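Local coordinates for protein cytochrome P450 reductase (Amycolatopsis methanolica 239, PDB 5OGX) that passes electrons from NADH through FAD and a [2Fe-2S] cluster to a partner cytochrome P450 that O-demethylates lignin-derived aromatic compounds such as guaiacol, at residues D287-D292 / R320-R325. Numbering follows the deposited sequence.
Sequences DAFVED and RRMSPR
A Schellman motif ends helix 307-319 of the NAD-binding domain, and the turn it makes brings Arg320 and Met322 against Val290 and Phe289 of helix 285-292. Arg321, with positive phi (76°), is its C-prime residue: Met322 N hydrogen-bonds back to Phe317 O. The contact is small, about 164 Å² in all, and its two pairs are joined by van der Waals packing. In the outer pair, in the conformer of Val290 described here, CG1 of Val290 sits over the centre of one face of the Arg320 guanidinium, 3.5 Å from CZ, and the two side chains cross at about a right angle. The arginine chain bends at chi2 (-39°), which carries the flat group across the valine, while NH1 is held by a hydrogen bond to Pro294 O in the loop following helix 285-292. Shortening Arg320 to an alanine would take away the plate beneath the Val290 methyl and would probably leave the Pro294 carbonyl without this donor. Deeper in, the Met322 methyl CE lies obliquely against the Phe289 ring, 3.8 Å from CE2, with CZ next nearest. With CG anti to the backbone N (chi1 -170°) and chi2 also extended, the methionine reaches inward before turning at its sulfur. Phe289 and Met322 both rest on Val211 of strand 210-215 and meet Trp299, whose ring stands edge-to-face with that of Phe289. Phe317 of helix 307-319 adds another ring to this core, so the two helices share one apolar layer over the parallel sheet, and the loop holding Arg320 and Met322 runs on into strand 327-331.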
loop_
_atom_site.group_PDB
_atom_site.type_symbol
_atom_site.label_atom_id
_atom_site.label_comp_id
_atom_site.label_asym_id
_atom_site.label_seq_id
_atom_site.Cartn_x
_atom_site.Cartn_y
_atom_site.Cartn_z
ATOM N N ASP A 287 -2.899 -9.349 -18.484
ATOM C CA ASP A 287 -2.942 -10.173 -19.692
ATOM C C ASP A 287 -1.561 -10.707 -20.064
ATOM O O ASP A 287 -1.436 -11.842 -20.535
ATOM C CB ASP A 287 -3.511 -9.366 -20.861
ATOM C CG ASP A 287 -4.921 -8.868 -20.606
ATOM O OD1 ASP A 287 -5.568 -9.342 -19.647
ATOM O OD2 ASP A 287 -5.391 -8.009 -21.383
ATOM N N ALA A 288 -0.518 -9.898 -19.890
ATOM C CA ALA A 288 0.822 -10.335 -20.273
ATOM C C ALA A 288 1.322 -11.458 -19.372
ATOM O O ALA A 288 1.992 -12.386 -19.841
ATOM C CB ALA A 288 1.797 -9.158 -20.247
ATOM N N PHE A 289 1.023 -11.392 -18.071
ATOM C CA PHE A 289 1.424 -12.484 -17.194
ATOM C C PHE A 289 0.722 -13.775 -17.582
ATOM O O PHE A 289 1.354 -14.833 -17.670
ATOM C CB PHE A 289 1.124 -12.148 -15.733
ATOM C CG PHE A 289 1.187 -13.340 -14.818
ATOM C CD1 PHE A 289 2.406 -13.911 -14.489
ATOM C CD2 PHE A 289 0.026 -13.862 -14.247
ATOM C CE1 PHE A 289 2.486 -14.983 -13.641
ATOM C CE2 PHE A 289 0.090 -14.955 -13.390
ATOM C CZ PHE A 289 1.321 -15.515 -13.083
ATOM N N VAL A 290 -0.596 -13.703 -17.798
ATOM C CA VAL A 290 -1.364 -14.878 -18.193
ATOM C C VAL A 290 -0.783 -15.493 -19.460
ATOM O O VAL A 290 -0.719 -16.719 -19.604
ATOM C CB VAL A 290 -2.848 -14.505 -18.366
ATOM C CG1 VAL A 290 -3.623 -15.670 -18.950
ATOM C CG2 VAL A 290 -3.444 -14.071 -17.027
ATOM N N GLU A 291 -0.326 -14.649 -20.389
ATOM C CA GLU A 291 0.310 -15.151 -21.609
ATOM C C GLU A 291 1.617 -15.876 -21.297
ATOM O O GLU A 291 1.918 -16.914 -21.898
ATOM C CB GLU A 291 0.584 -14.002 -22.584
ATOM C CG GLU A 291 -0.632 -13.450 -23.298
ATOM C CD GLU A 291 -0.378 -12.080 -23.924
ATOM O OE1 GLU A 291 0.802 -11.688 -24.071
ATOM O OE2 GLU A 291 -1.368 -11.391 -24.260
ATOM N N ASP A 292 2.417 -15.330 -20.384
ATOM C CA ASP A 292 3.725 -15.891 -20.056
ATOM C C ASP A 292 3.634 -17.144 -19.196
ATOM O O ASP A 292 4.481 -18.041 -19.317
ATOM C CB ASP A 292 4.571 -14.854 -19.314
ATOM C CG ASP A 292 4.970 -13.682 -20.184
ATOM O OD1 ASP A 292 4.891 -13.796 -21.419
ATOM O OD2 ASP A 292 5.382 -12.648 -19.625
ATOM N N ARG A 320 -6.982 -18.560 -13.561
ATOM C CA ARG A 320 -5.843 -19.379 -13.945
ATOM C C ARG A 320 -5.311 -20.195 -12.774
ATOM O O ARG A 320 -4.170 -20.672 -12.824
ATOM C CB ARG A 320 -4.745 -18.501 -14.550
ATOM C CG ARG A 320 -5.137 -17.865 -15.891
ATOM C CD ARG A 320 -5.943 -18.845 -16.734
ATOM N NE ARG A 320 -6.161 -18.393 -18.107
ATOM C CZ ARG A 320 -5.359 -18.681 -19.126
ATOM N NH1 ARG A 320 -4.273 -19.414 -18.931
ATOM N NH2 ARG A 320 -5.643 -18.234 -20.344
ATOM N N ARG A 321 -6.119 -20.341 -11.723
ATOM C CA ARG A 321 -5.959 -21.304 -10.645
ATOM C C ARG A 321 -4.864 -20.910 -9.666
ATOM O O ARG A 321 -4.365 -21.759 -8.920
ATOM C CB ARG A 321 -5.742 -22.718 -11.198
ATOM C CG ARG A 321 -7.014 -23.236 -11.896
ATOM C CD ARG A 321 -6.762 -24.467 -12.759
ATOM N NE ARG A 321 -6.634 -25.665 -11.939
ATOM C CZ ARG A 321 -5.504 -26.350 -11.813
ATOM N NH1 ARG A 321 -4.420 -25.945 -12.460
ATOM N NH2 ARG A 321 -5.458 -27.433 -11.047
ATOM N N MET A 322 -4.527 -19.622 -9.598
ATOM C CA MET A 322 -3.700 -19.144 -8.497
ATOM C C MET A 322 -4.531 -19.168 -7.215
ATOM O O MET A 322 -5.723 -18.842 -7.230
ATOM C CB MET A 322 -3.178 -17.733 -8.808
ATOM C CG MET A 322 -2.127 -17.230 -7.851
ATOM S SD MET A 322 -1.611 -15.541 -8.095
ATOM C CE MET A 322 -0.961 -15.642 -9.783
ATOM N N SER A 323 -3.907 -19.572 -6.114
ATOM C CA SER A 323 -4.650 -19.799 -4.866
ATOM C C SER A 323 -5.066 -18.478 -4.221
ATOM O O SER A 323 -4.219 -17.604 -4.012
ATOM C CB SER A 323 -3.794 -20.606 -3.897
ATOM O OG SER A 323 -3.558 -21.906 -4.406
ATOM N N PRO A 324 -6.348 -18.309 -3.860
ATOM C CA PRO A 324 -6.763 -17.104 -3.118
ATOM C C PRO A 324 -5.861 -16.758 -1.946
ATOM O O PRO A 324 -5.644 -15.574 -1.647
ATOM C CB PRO A 324 -8.177 -17.477 -2.620
ATOM C CG PRO A 324 -8.682 -18.434 -3.594
ATOM C CD PRO A 324 -7.471 -19.213 -4.132
ATOM N N ARG A 325 -5.317 -17.773 -1.273
ATOM C CA ARG A 325 -4.479 -17.531 -0.109
ATOM C C ARG A 325 -3.208 -16.771 -0.460
ATOM O O ARG A 325 -2.592 -16.149 0.412
ATOM C CB ARG A 325 -4.125 -18.877 0.528
ATOM C CG ARG A 325 -3.388 -18.785 1.834
ATOM C CD ARG A 325 -3.266 -20.163 2.456
ATOM N NE ARG A 325 -3.158 -20.076 3.901
ATOM C CZ ARG A 325 -4.185 -20.246 4.728
ATOM N NH1 ARG A 325 -5.386 -20.527 4.241
ATOM N NH2 ARG A 325 -3.994 -20.162 6.032
#